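Local coordinates for peroxisomal acyl-coenzyme A oxidase 1 (Arabidopsis thaliana, PDB 1W07), which oxidises long- and medium-chain acyl-CoAs to 2-trans-enoyl-CoAs with FAD as cofactor, passing electrons to oxygen to give hydrogen peroxide in peroxisomal beta-oxidation, at residues F48-R53 with F92-P96; L155-D160 with K260-E264; N294-R298 with Y609-L614. The protein carries 1 engineered substitution. All blocks are in the same frame, centred on the assembly; numbering follows the deposited sequence.

Contact 1. Residues F48-R53 with F92-P96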
ATOM      1  N   PHE B  48     -12.897  16.904 -20.139  1.00 23.62           N
ATOM      2  CA  PHE B  48     -12.764  15.859 -19.122  1.00 24.25           C
ATOM      3  C   PHE B  48     -11.501  15.008 -19.203  1.00 24.52           C
ATOM      4  O   PHE B  48     -11.443  13.905 -18.657  1.00 23.56           O
ATOM      5  CB  PHE B  48     -14.006  14.965 -19.146  1.00 21.83           C
ATOM      6  CG  PHE B  48     -15.285  15.683 -18.778  1.00 20.42           C
ATOM      7  CD1 PHE B  48     -16.504  15.304 -19.348  1.00 20.14           C
ATOM      8  CD2 PHE B  48     -15.278  16.727 -17.852  1.00 18.99           C
ATOM      9  CE1 PHE B  48     -17.694  15.952 -19.003  1.00 23.36           C
ATOM     10  CE2 PHE B  48     -16.468  17.387 -17.496  1.00 20.05           C
ATOM     11  CZ  PHE B  48     -17.677  16.998 -18.074  1.00 22.84           C
ATOM     12  N   GLU B  49     -10.491  15.536 -19.882  1.00 24.62           N
ATOM     13  CA  GLU B  49      -9.217  14.853 -19.999  1.00 23.99           C
ATOM     14  C   GLU B  49      -8.615  14.765 -18.604  1.00 22.68           C
ATOM     15  O   GLU B  49      -8.732  15.712 -17.822  1.00 20.92           O
ATOM     16  CB  GLU B  49      -8.282  15.654 -20.915  1.00 28.48           C
ATOM     17  CG  GLU B  49      -6.846  15.162 -20.901  1.00 33.45           C
ATOM     18  CD  GLU B  49      -5.911  16.066 -21.682  1.00 39.47           C
ATOM     19  OE1 GLU B  49      -6.043  17.305 -21.572  1.00 38.50           O
ATOM     20  OE2 GLU B  49      -5.025  15.535 -22.388  1.00 42.90           O
ATOM     21  N   LYS B  50      -7.977  13.642 -18.283  1.00 19.52           N
ATOM     22  CA  LYS B  50      -7.361  13.502 -16.967  1.00 23.62           C
ATOM     23  C   LYS B  50      -6.060  12.708 -16.961  1.00 24.16           C
ATOM     24  O   LYS B  50      -5.534  12.414 -15.893  1.00 28.84           O
ATOM     25  CB  LYS B  50      -8.329  12.855 -15.971  1.00 22.15           C
ATOM     26  CG  LYS B  50      -8.440  11.340 -16.093  1.00 23.54           C
ATOM     27  CD  LYS B  50      -9.787  10.909 -16.644  1.00 25.61           C
ATOM     28  CE  LYS B  50     -10.567  10.020 -15.650  1.00 20.72           C
ATOM     29  NZ  LYS B  50     -10.035   8.647 -15.313  1.00 17.03           N
ATOM     30  N   SER B  51      -5.536  12.356 -18.135  1.00 25.25           N
ATOM     31  CA  SER B  51      -4.281  11.597 -18.204  1.00 25.92           C
ATOM     32  C   SER B  51      -3.075  12.514 -17.988  1.00 26.41           C
ATOM     33  O   SER B  51      -1.948  12.041 -17.836  1.00 27.37           O
ATOM     34  CB  SER B  51      -4.150  10.891 -19.562  1.00 23.97           C
ATOM     35  OG  SER B  51      -4.059  11.822 -20.627  1.00 25.35           O
ATOM     36  N   ASN B  52      -3.323  13.823 -17.966  1.00 27.06           N
ATOM     37  CA  ASN B  52      -2.270  14.827 -17.779  1.00 29.10           C
ATOM     38  C   ASN B  52      -2.332  15.400 -16.359  1.00 27.77           C
ATOM     39  O   ASN B  52      -1.582  16.310 -15.997  1.00 26.30           O
ATOM     40  CB  ASN B  52      -2.458  15.963 -18.795  1.00 30.06           C
ATOM     41  CG  ASN B  52      -3.648  16.861 -18.463  1.00 34.30           C
ATOM     42  OD1 ASN B  52      -4.705  16.380 -18.055  1.00 30.78           O
ATOM     43  ND2 ASN B  52      -3.482  18.169 -18.654  1.00 32.36           N
ATOM     44  N   ARG B  53      -3.232  14.831 -15.566  1.00 26.16           N
ATOM     45  CA  ARG B  53      -3.473  15.264 -14.201  1.00 28.52           C
ATOM     46  C   ARG B  53      -2.214  15.350 -13.334  1.00 28.92           C
ATOM     47  O   ARG B  53      -2.076  16.274 -12.529  1.00 26.75           O
ATOM     48  CB  ARG B  53      -4.507  14.329 -13.573  1.00 29.85           C
ATOM     49  CG  ARG B  53      -5.083  14.798 -12.267  1.00 35.23           C
ATOM     50  CD  ARG B  53      -5.993  13.724 -11.702  1.00 35.83           C
ATOM     51  NE  ARG B  53      -7.313  13.714 -12.310  1.00 30.39           N
ATOM     52  CZ  ARG B  53      -8.170  12.701 -12.209  1.00 29.15           C
ATOM     53  NH1 ARG B  53      -7.829  11.612 -11.541  1.00 27.21           N
ATOM     54  NH2 ARG B  53      -9.379  12.789 -12.753  1.00 28.61           N
ATOM     55  N   PHE B  92     -18.012   9.165 -14.002  1.00 16.30           N
ATOM     56  CA  PHE B  92     -16.984   8.972 -15.014  1.00 16.97           C
ATOM     57  C   PHE B  92     -15.986  10.126 -15.169  1.00 13.76           C
ATOM     58  O   PHE B  92     -14.876   9.916 -15.641  1.00 16.04           O
ATOM     59  CB  PHE B  92     -17.630   8.584 -16.345  1.00 18.42           C
ATOM     60  CG  PHE B  92     -18.264   7.218 -16.319  1.00 22.41           C
ATOM     61  CD1 PHE B  92     -19.649   7.075 -16.310  1.00 24.20           C
ATOM     62  CD2 PHE B  92     -17.472   6.075 -16.269  1.00 20.43           C
ATOM     63  CE1 PHE B  92     -20.238   5.814 -16.252  1.00 25.20           C
ATOM     64  CE2 PHE B  92     -18.052   4.806 -16.210  1.00 23.09           C
ATOM     65  CZ  PHE B  92     -19.433   4.675 -16.200  1.00 23.23           C
ATOM     66  N   ILE B  93     -16.365  11.329 -14.754  1.00 15.30           N
ATOM     67  CA  ILE B  93     -15.441  12.467 -14.804  1.00 14.30           C
ATOM     68  C   ILE B  93     -14.255  12.059 -13.905  1.00 16.47           C
ATOM     69  O   ILE B  93     -13.114  12.490 -14.111  1.00 14.38           O
ATOM     70  CB  ILE B  93     -16.126  13.762 -14.287  1.00 13.05           C
ATOM     71  CG1 ILE B  93     -17.144  14.246 -15.327  1.00 17.88           C
ATOM     72  CG2 ILE B  93     -15.087  14.841 -13.994  1.00 12.09           C
ATOM     73  CD1 ILE B  93     -17.943  15.475 -14.886  1.00 18.83           C
ATOM     74  N   ASP B  94     -14.559  11.231 -12.902  1.00 17.52           N
ATOM     75  CA  ASP B  94     -13.561  10.655 -12.012  1.00 15.72           C
ATOM     76  C   ASP B  94     -12.580  11.639 -11.376  1.00 18.87           C
ATOM     77  O   ASP B  94     -11.366  11.442 -11.423  1.00 16.39           O
ATOM     78  CB  ASP B  94     -12.805   9.598 -12.816  1.00 15.28           C
ATOM     79  CG  ASP B  94     -11.956   8.697 -11.951  1.00 18.74           C
ATOM     80  OD1 ASP B  94     -10.872   8.296 -12.416  1.00 17.43           O
ATOM     81  OD2 ASP B  94     -12.381   8.370 -10.826  1.00 15.34           O
ATOM     82  N   GLN B  95     -13.095  12.710 -10.782  1.00 17.37           N
ATOM     83  CA  GLN B  95     -12.201  13.677 -10.173  1.00 18.08           C
ATOM     84  C   GLN B  95     -12.759  14.245  -8.881  1.00 15.13           C
ATOM     85  O   GLN B  95     -13.705  15.023  -8.887  1.00 17.92           O
ATOM     86  CB  GLN B  95     -11.890  14.798 -11.172  1.00 18.88           C
ATOM     87  CG  GLN B  95     -10.802  15.767 -10.695  1.00 18.23           C
ATOM     88  CD  GLN B  95      -9.973  16.328 -11.837  1.00 18.57           C
ATOM     89  OE1 GLN B  95      -9.560  15.593 -12.737  1.00 18.94           O
ATOM     90  NE2 GLN B  95      -9.703  17.627 -11.795  1.00 18.48           N
ATOM     91  N   PRO B  96     -12.178  13.845  -7.739  1.00 18.09           N
ATOM     92  CA  PRO B  96     -12.615  14.312  -6.421  1.00 16.29           C
ATOM     93  C   PRO B  96     -12.792  15.832  -6.438  1.00 17.39           C
ATOM     94  O   PRO B  96     -11.868  16.564  -6.807  1.00 13.61           O
ATOM     95  CB  PRO B  96     -11.475  13.864  -5.512  1.00 18.44           C
ATOM     96  CG  PRO B  96     -11.056  12.557  -6.159  1.00 21.68           C
ATOM     97  CD  PRO B  96     -11.027  12.922  -7.621  1.00 20.30           C
TER
HETATM   98  O   HOH W   1     -11.963  14.260 -15.884  1.00 11.16           O
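F48 lays one face of its ring on I93, and this is the close-packed, apolar end of the contact. I93 CG1 sits 3.8 Å from the centroid of the F48 ring and only 8° off its normal, a CH-pi contact over the centre, while I93 CD1 reaches 3.5 Å from F48 CZ at the rim. H71 meets the same F48 ring edge-to-face, and A72 of helix 58-78 packs against I93. Beside this apolar patch the backbones are joined less directly: one water donates to both F48 O and I93 O.

The other end is polar; of the residues that touch, D94 is the one partly exposed to solvent, while K50, R53 and Q95 are buried. With CG anti to the backbone N (chi1 -168°) and a bend at chi3, the R53 chain reaches Q95 and the backbone of D94. R53 NH2 donates to D94 O at 2.7 Å, approaching from above the carbonyl plane, and to Q95 OE1 at 2.8 Å, in the carbonyl plane on a lone pair. The guanidinium and amide planes stand 86° apart. K50 NZ meets the anti lone pair of D94 OD1 at 3.0 Å in a salt bridge, but the same oxygen has a stronger partner in R298.

D94, with positive phi, is where the chain leaves helix 83-93. R53 binds its carbonyl and has its own charge met by E412, whereas the salt bridges from K50 and R298 probably stabilise the D94 carboxylate as the anion.

Contact 2. Residues L155-D160 with K260-E264. Engineered in segment 155-160: L155 (natural residue Phe).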
ATOM      1  N   LEU B 155     -26.673  29.052  22.604  1.00 31.88           N
ATOM      2  CA  LEU B 155     -27.782  29.937  22.265  1.00 33.00           C
ATOM      3  C   LEU B 155     -27.730  31.256  23.021  1.00 31.90           C
ATOM      4  O   LEU B 155     -27.317  31.301  24.178  1.00 27.79           O
ATOM      5  CB  LEU B 155     -29.120  29.254  22.556  1.00 33.74           C
ATOM      6  CG  LEU B 155     -30.366  30.107  22.260  1.00 38.18           C
ATOM      7  CD1 LEU B 155     -30.435  30.421  20.767  1.00 35.77           C
ATOM      8  CD2 LEU B 155     -31.614  29.367  22.715  1.00 36.20           C
ATOM      9  N   ASP B 156     -28.152  32.323  22.349  1.00 33.95           N
ATOM     10  CA  ASP B 156     -28.193  33.663  22.931  1.00 36.73           C
ATOM     11  C   ASP B 156     -29.649  34.137  22.850  1.00 38.15           C
ATOM     12  O   ASP B 156     -30.052  34.735  21.850  1.00 37.71           O
ATOM     13  CB  ASP B 156     -27.304  34.628  22.136  1.00 36.01           C
ATOM     14  CG  ASP B 156     -27.212  35.999  22.783  1.00 38.75           C
ATOM     15  OD1 ASP B 156     -28.207  36.425  23.406  1.00 39.71           O
ATOM     16  OD2 ASP B 156     -26.155  36.656  22.660  1.00 35.04           O
ATOM     17  N   PRO B 157     -30.449  33.864  23.894  1.00 37.58           N
ATOM     18  CA  PRO B 157     -31.865  34.255  23.955  1.00 39.70           C
ATOM     19  C   PRO B 157     -32.121  35.725  23.642  1.00 38.98           C
ATOM     20  O   PRO B 157     -33.053  36.060  22.914  1.00 41.57           O
ATOM     21  CB  PRO B 157     -32.255  33.896  25.383  1.00 38.85           C
ATOM     22  CG  PRO B 157     -31.411  32.703  25.670  1.00 39.54           C
ATOM     23  CD  PRO B 157     -30.066  33.131  25.113  1.00 39.23           C
ATOM     24  N   LYS B 158     -31.293  36.602  24.194  1.00 40.06           N
ATOM     25  CA  LYS B 158     -31.450  38.033  23.983  1.00 39.81           C
ATOM     26  C   LYS B 158     -31.337  38.470  22.527  1.00 41.07           C
ATOM     27  O   LYS B 158     -31.747  39.576  22.173  1.00 42.14           O
ATOM     28  CB  LYS B 158     -30.433  38.803  24.838  1.00 40.66           C
ATOM     29  CG  LYS B 158     -30.600  38.604  26.343  1.00 40.22           C
ATOM     30  CD  LYS B 158     -32.029  38.918  26.798  1.00 41.89           C
ATOM     31  CE  LYS B 158     -32.158  38.991  28.319  1.00 40.33           C
ATOM     32  NZ  LYS B 158     -31.395  40.144  28.874  1.00 42.57           N
ATOM     33  N   THR B 159     -30.785  37.611  21.680  1.00 40.25           N
ATOM     34  CA  THR B 159     -30.634  37.953  20.270  1.00 39.82           C
ATOM     35  C   THR B 159     -31.229  36.859  19.383  1.00 38.94           C
ATOM     36  O   THR B 159     -31.330  37.013  18.166  1.00 38.04           O
ATOM     37  CB  THR B 159     -29.143  38.138  19.895  1.00 40.74           C
ATOM     38  OG1 THR B 159     -28.446  36.900  20.083  1.00 42.59           O
ATOM     39  CG2 THR B 159     -28.499  39.207  20.775  1.00 41.66           C
ATOM     40  N   ASP B 160     -31.638  35.757  20.001  1.00 37.26           N
ATOM     41  CA  ASP B 160     -32.209  34.639  19.266  1.00 36.78           C
ATOM     42  C   ASP B 160     -31.207  34.117  18.229  1.00 36.52           C
ATOM     43  O   ASP B 160     -31.555  33.858  17.070  1.00 35.35           O
ATOM     44  CB  ASP B 160     -33.513  35.065  18.592  1.00 36.41           C
ATOM     45  CG  ASP B 160     -34.325  33.883  18.112  1.00 38.05           C
ATOM     46  OD1 ASP B 160     -34.424  32.885  18.863  1.00 38.36           O
ATOM     47  OD2 ASP B 160     -34.877  33.953  16.993  1.00 39.37           O
ATOM     48  N   LYS B 260     -35.492  20.333  19.042  1.00 43.31           N
ATOM     49  CA  LYS B 260     -35.834  21.746  18.917  1.00 42.19           C
ATOM     50  C   LYS B 260     -35.270  22.564  20.075  1.00 42.48           C
ATOM     51  O   LYS B 260     -34.914  22.026  21.121  1.00 41.82           O
ATOM     52  CB  LYS B 260     -37.356  21.935  18.883  1.00 43.95           C
ATOM     53  CG  LYS B 260     -38.052  21.546  17.581  1.00 43.44           C
ATOM     54  CD  LYS B 260     -38.210  20.043  17.433  1.00 43.70           C
ATOM     55  CE  LYS B 260     -39.357  19.696  16.483  1.00 44.31           C
ATOM     56  NZ  LYS B 260     -39.230  20.325  15.137  1.00 43.19           N
ATOM     57  N   VAL B 261     -35.191  23.871  19.860  1.00 42.71           N
ATOM     58  CA  VAL B 261     -34.708  24.810  20.858  1.00 43.05           C
ATOM     59  C   VAL B 261     -35.598  26.039  20.759  1.00 44.16           C
ATOM     60  O   VAL B 261     -35.391  26.898  19.895  1.00 44.17           O
ATOM     61  CB  VAL B 261     -33.250  25.232  20.596  1.00 43.49           C
ATOM     62  CG1 VAL B 261     -32.848  26.330  21.567  1.00 40.84           C
ATOM     63  CG2 VAL B 261     -32.327  24.028  20.734  1.00 44.41           C
ATOM     64  N   THR B 262     -36.597  26.107  21.637  1.00 43.35           N
ATOM     65  CA  THR B 262     -37.555  27.213  21.665  1.00 41.80           C
ATOM     66  C   THR B 262     -36.883  28.571  21.765  1.00 41.04           C
ATOM     67  O   THR B 262     -35.683  28.669  22.020  1.00 38.73           O
ATOM     68  CB  THR B 262     -38.504  27.089  22.865  1.00 41.23           C
ATOM     69  OG1 THR B 262     -37.797  27.445  24.061  1.00 39.20           O
ATOM     70  CG2 THR B 262     -39.018  25.661  22.990  1.00 42.95           C
ATOM     71  N   ARG B 263     -37.677  29.619  21.577  1.00 42.12           N
ATOM     72  CA  ARG B 263     -37.189  30.990  21.663  1.00 43.54           C
ATOM     73  C   ARG B 263     -36.661  31.314  23.055  1.00 42.07           C
ATOM     74  O   ARG B 263     -35.866  32.238  23.219  1.00 41.63           O
ATOM     75  CB  ARG B 263     -38.312  31.970  21.289  1.00 46.03           C
ATOM     76  CG  ARG B 263     -38.286  32.432  19.844  1.00 46.06           C
ATOM     77  CD  ARG B 263     -37.933  33.917  19.753  1.00 46.58           C
ATOM     78  NE  ARG B 263     -36.809  34.277  20.619  1.00 47.75           N
ATOM     79  CZ  ARG B 263     -36.331  35.514  20.745  1.00 48.63           C
ATOM     80  NH1 ARG B 263     -36.870  36.514  20.057  1.00 48.85           N
ATOM     81  NH2 ARG B 263     -35.321  35.757  21.570  1.00 47.74           N
ATOM     82  N   GLU B 264     -37.110  30.562  24.059  1.00 42.75           N
ATOM     83  CA  GLU B 264     -36.654  30.783  25.431  1.00 42.72           C
ATOM     84  C   GLU B 264     -35.463  29.899  25.796  1.00 42.32           C
ATOM     85  O   GLU B 264     -35.080  29.816  26.963  1.00 43.18           O
ATOM     86  CB  GLU B 264     -37.779  30.532  26.434  1.00 44.20           C
ATOM     87  CG  GLU B 264     -38.884  31.562  26.384  1.00 47.20           C
ATOM     88  CD  GLU B 264     -39.782  31.483  27.588  1.00 50.14           C
ATOM     89  OE1 GLU B 264     -40.287  30.376  27.880  1.00 51.49           O
ATOM     90  OE2 GLU B 264     -39.990  32.530  28.241  1.00 51.81           O
TER
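R263 spreads its guanidinium beneath D160, face against carboxylate, its chain bending at chi2 and chi3 (chi3 45°) to lie there. D160 CB lies 3.5 Å above the guanidinium plane, over its centre, and the carboxylate and guanidinium planes are stacked only 25° apart. D160 OD1 comes within 3.3 Å of R263 NE, close enough for a salt bridge, yet it sits well out of the guanidinium plane, so the attraction is between charges and no N-H points at the oxygen. At the guanidinium edge P157 O approaches R263 NH2 to 2.7 Å, but the angle is too poor for a hydrogen bond. The second point of contact is apolar: CD2 of L155, an engineered residue (phenylalanine in the natural protein), presses on V261 CG1 at 3.5 Å, tighter than an ordinary carbon contact.

In the next shell, D160 OD1 has its stronger partner in R251, whose NE makes a salt bridge with it. D160 has positive phi and closes a turn in which T159 N donates to D156 O at 3.0 Å, joined there by T159 OG1 at 3.2 Å from the same face of the carbonyl. On the opposing segment T262 OG1 accepts from E264 N at 3.2 Å, an ST turn; the same OG1 also accepts from E266 N.

Residues 157-160 form the turn joining the antiparallel strands 152-156 and 161-165. Strand 259-261, paired with 267-269, ends against this hairpin, where F162 touches both L155 and V261 and strand 185-194 adds T194 and L192.

Contact 3. Residues N294-R298 with Y609-L614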
ATOM      1  N   ASN B 294     -16.191  -0.968  -7.413  1.00 14.04           N
ATOM      2  CA  ASN B 294     -15.792  -0.093  -8.515  1.00 18.18           C
ATOM      3  C   ASN B 294     -14.270   0.027  -8.573  1.00 16.89           C
ATOM      4  O   ASN B 294     -13.658  -0.299  -9.584  1.00 14.97           O
ATOM      5  CB  ASN B 294     -16.390   1.320  -8.355  1.00 19.30           C
ATOM      6  CG  ASN B 294     -17.850   1.400  -8.762  1.00 25.05           C
ATOM      7  OD1 ASN B 294     -18.243   0.911  -9.828  1.00 31.85           O
ATOM      8  ND2 ASN B 294     -18.659   2.042  -7.932  1.00 29.72           N
ATOM      9  N   ALA B 295     -13.665   0.491  -7.479  1.00 15.18           N
ATOM     10  CA  ALA B 295     -12.220   0.675  -7.426  1.00 13.43           C
ATOM     11  C   ALA B 295     -11.446  -0.627  -7.603  1.00 12.70           C
ATOM     12  O   ALA B 295     -10.458  -0.671  -8.351  1.00 13.77           O
ATOM     13  CB  ALA B 295     -11.806   1.369  -6.100  1.00  9.77           C
ATOM     14  N   LEU B 296     -11.889  -1.699  -6.945  1.00 11.78           N
ATOM     15  CA  LEU B 296     -11.161  -2.959  -7.046  1.00 10.66           C
ATOM     16  C   LEU B 296     -11.169  -3.500  -8.460  1.00 11.89           C
ATOM     17  O   LEU B 296     -10.124  -3.913  -8.969  1.00 11.33           O
ATOM     18  CB  LEU B 296     -11.725  -3.999  -6.068  1.00 12.25           C
ATOM     19  CG  LEU B 296     -10.984  -5.337  -5.985  1.00 10.76           C
ATOM     20  CD1 LEU B 296      -9.504  -5.097  -5.710  1.00 12.83           C
ATOM     21  CD2 LEU B 296     -11.596  -6.212  -4.890  1.00 14.07           C
ATOM     22  N   SER B 297     -12.337  -3.496  -9.094  1.00 11.58           N
ATOM     23  CA  SER B 297     -12.469  -3.976 -10.471  1.00 10.89           C
ATOM     24  C   SER B 297     -11.577  -3.173 -11.419  1.00 11.81           C
ATOM     25  O   SER B 297     -11.065  -3.725 -12.392  1.00 10.00           O
ATOM     26  CB  SER B 297     -13.921  -3.867 -10.948  1.00 13.72           C
ATOM     27  OG  SER B 297     -14.380  -2.518 -10.969  1.00 13.57           O
ATOM     28  N   ARG B 298     -11.378  -1.880 -11.156  1.00 11.22           N
ATOM     29  CA  ARG B 298     -10.541  -1.088 -12.060  1.00 12.52           C
ATOM     30  C   ARG B 298      -9.114  -1.612 -11.976  1.00 13.37           C
ATOM     31  O   ARG B 298      -8.479  -1.866 -13.009  1.00 13.20           O
ATOM     32  CB  ARG B 298     -10.551   0.399 -11.689  1.00 12.11           C
ATOM     33  CG  ARG B 298     -11.874   1.121 -11.953  1.00 15.01           C
ATOM     34  CD  ARG B 298     -11.877   2.541 -11.351  1.00 14.70           C
ATOM     35  NE  ARG B 298     -10.945   3.428 -12.036  1.00 14.99           N
ATOM     36  CZ  ARG B 298     -10.876   4.744 -11.848  1.00 17.68           C
ATOM     37  NH1 ARG B 298     -11.669   5.346 -10.968  1.00 12.81           N
ATOM     38  NH2 ARG B 298     -10.039   5.478 -12.579  1.00 18.80           N
ATOM     39  N   TYR B 609     -15.265  -0.912 -18.933  1.00 15.15           N
ATOM     40  CA  TYR B 609     -14.568   0.352 -18.709  1.00 14.87           C
ATOM     41  C   TYR B 609     -13.933   0.890 -19.985  1.00 14.08           C
ATOM     42  O   TYR B 609     -13.372   0.121 -20.771  1.00 15.61           O
ATOM     43  CB  TYR B 609     -13.472   0.160 -17.650  1.00 12.74           C
ATOM     44  CG  TYR B 609     -13.980  -0.036 -16.241  1.00 13.52           C
ATOM     45  CD1 TYR B 609     -13.305  -0.868 -15.350  1.00 13.92           C
ATOM     46  CD2 TYR B 609     -15.124   0.632 -15.783  1.00 15.68           C
ATOM     47  CE1 TYR B 609     -13.752  -1.037 -14.029  1.00 15.87           C
ATOM     48  CE2 TYR B 609     -15.580   0.464 -14.456  1.00 16.60           C
ATOM     49  CZ  TYR B 609     -14.881  -0.373 -13.591  1.00 17.80           C
ATOM     50  OH  TYR B 609     -15.283  -0.546 -12.275  1.00 17.45           O
ATOM     51  N   THR B 610     -14.017   2.202 -20.188  1.00 15.31           N
ATOM     52  CA  THR B 610     -13.414   2.831 -21.364  1.00 17.56           C
ATOM     53  C   THR B 610     -11.943   3.065 -21.004  1.00 19.14           C
ATOM     54  O   THR B 610     -11.588   3.077 -19.821  1.00 15.87           O
ATOM     55  CB  THR B 610     -14.024   4.225 -21.663  1.00 20.30           C
ATOM     56  OG1 THR B 610     -13.725   5.110 -20.573  1.00 19.65           O
ATOM     57  CG2 THR B 610     -15.551   4.140 -21.866  1.00 18.69           C
ATOM     58  N   ASP B 611     -11.083   3.251 -22.002  1.00 16.71           N
ATOM     59  CA  ASP B 611      -9.675   3.504 -21.724  1.00 16.42           C
ATOM     60  C   ASP B 611      -9.546   4.842 -21.016  1.00 18.96           C
ATOM     61  O   ASP B 611      -8.661   5.036 -20.172  1.00 17.61           O
ATOM     62  CB  ASP B 611      -8.862   3.538 -23.016  1.00 18.99           C
ATOM     63  CG  ASP B 611      -8.466   2.154 -23.496  1.00 17.29           C
ATOM     64  OD1 ASP B 611      -8.540   1.195 -22.700  1.00 19.24           O
ATOM     65  OD2 ASP B 611      -8.067   2.038 -24.666  1.00 18.96           O
ATOM     66  N   HIS B 612     -10.427   5.775 -21.366  1.00 17.36           N
ATOM     67  CA  HIS B 612     -10.400   7.092 -20.743  1.00 19.14           C
ATOM     68  C   HIS B 612     -10.615   6.972 -19.238  1.00 18.34           C
ATOM     69  O   HIS B 612      -9.908   7.611 -18.458  1.00 16.88           O
ATOM     70  CB  HIS B 612     -11.476   8.001 -21.349  1.00 19.55           C
ATOM     71  CG  HIS B 612     -11.625   9.316 -20.651  1.00 18.75           C
ATOM     72  ND1 HIS B 612     -12.369   9.466 -19.501  1.00 19.97           N
ATOM     73  CD2 HIS B 612     -11.109  10.537 -20.927  1.00 21.59           C
ATOM     74  CE1 HIS B 612     -12.307  10.723 -19.099  1.00 20.95           C
ATOM     75  NE2 HIS B 612     -11.547  11.395 -19.946  1.00 21.99           N
ATOM     76  N   TYR B 613     -11.579   6.148 -18.829  1.00 17.63           N
ATOM     77  CA  TYR B 613     -11.876   5.982 -17.405  1.00 16.82           C
ATOM     78  C   TYR B 613     -10.752   5.244 -16.678  1.00 17.53           C
ATOM     79  O   TYR B 613     -10.340   5.637 -15.580  1.00 17.71           O
ATOM     80  CB  TYR B 613     -13.181   5.218 -17.214  1.00 13.89           C
ATOM     81  CG  TYR B 613     -13.609   5.102 -15.768  1.00 18.67           C
ATOM     82  CD1 TYR B 613     -13.938   6.237 -15.026  1.00 16.47           C
ATOM     83  CD2 TYR B 613     -13.683   3.859 -15.142  1.00 18.38           C
ATOM     84  CE1 TYR B 613     -14.336   6.134 -13.702  1.00 17.80           C
ATOM     85  CE2 TYR B 613     -14.076   3.744 -13.827  1.00 16.72           C
ATOM     86  CZ  TYR B 613     -14.406   4.879 -13.113  1.00 18.35           C
ATOM     87  OH  TYR B 613     -14.851   4.731 -11.831  1.00 16.68           O
ATOM     88  N   LEU B 614     -10.261   4.171 -17.292  1.00 15.58           N
ATOM     89  CA  LEU B 614      -9.185   3.383 -16.706  1.00 17.12           C
ATOM     90  C   LEU B 614      -7.913   4.195 -16.600  1.00 17.62           C
ATOM     91  O   LEU B 614      -7.137   4.010 -15.658  1.00 16.32           O
ATOM     92  CB  LEU B 614      -8.910   2.121 -17.531  1.00 20.80           C
ATOM     93  CG  LEU B 614      -9.722   0.852 -17.229  1.00 20.23           C
ATOM     94  CD1 LEU B 614      -9.218  -0.304 -18.092  1.00 23.25           C
ATOM     95  CD2 LEU B 614      -9.592   0.501 -15.757  1.00 21.64           C
TER
HETATM   96  O   HOH W   2     -17.999  -0.688 -11.942  1.00 27.58           O
HETATM   97  O   HOH W   3      -8.005   3.257 -13.176  1.00 17.49           O
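The guanidinium of R298 lies over one face of the Y613 ring, with its CZ 4.1 Å from the ring centroid and 24° off the normal, a cation-pi contact. The two planes are 30° apart and the overlap is offset toward the rim, so that R298 CZ lies nearest Y613 CZ, NH1 sits by the CZ-OH end of the ring and CD touches CE2. At the guanidinium edge lies L614 O, linked through a water that donates to it and weakly accepts from R298 NH2. The Y609 ring is met at its edge, in plane, by S297 OG, and obliquely by R298 CG, which stands 3.5 Å from Y609 CE1.

The hydroxyls of Y609 and S297 are hydrogen-bonded, OH to OG 2.5 Å. S297 OG holds the position between its backbone N and carbonyl carbon (chi1 62°), which also brings it to N294 O at 2.7 Å. A second water joins N294 OD1 to Y609 OH at 2.7 Å from each. On the other segment, T610 N-caps the short helix through the bond from Y613 N to its OG1.

R298 NH2 also makes a salt bridge to D94 OD1. Were R298 an alanine, the Y613 face would lose its cation, and D94 is likely to be left with K50 as its remaining salt-bridge partner here.

The contact joins the long helix 278-309 to the short helix 611-614 in the C-terminal family region. L614 CD2 lies 3.8 Å from R298 O, and L614 packs further along the long helix on C301, I302 and R305. L413 of helix 410-417 meets R298, and F92 at the end of helix 83-93 abuts the Y613 ring edge-to-face.

Overall arrangement
Contacts 1 and 3 are neighbours, their centres 12 Å apart, and directly coupled: D94 OD1 meets R298 NH2 at 2.9 Å in a salt bridge, and F48 O lies 2.8 Å from H612 NE2, a probable hydrogen bond. They tie the N-terminal family region to the C-alpha1 helices and the C-terminal region. Contact 2 stands apart in the beta-rich part, its centre about 47 Å from that of contact 1 and about 52 Å from that of contact 3, on the opposite side of the chain's centre from the latter. None falls on an annotated site; the Q95 side chain is about 14 Å from a bound FAD, that of V261 about 6 Å from a platinum(II) ion.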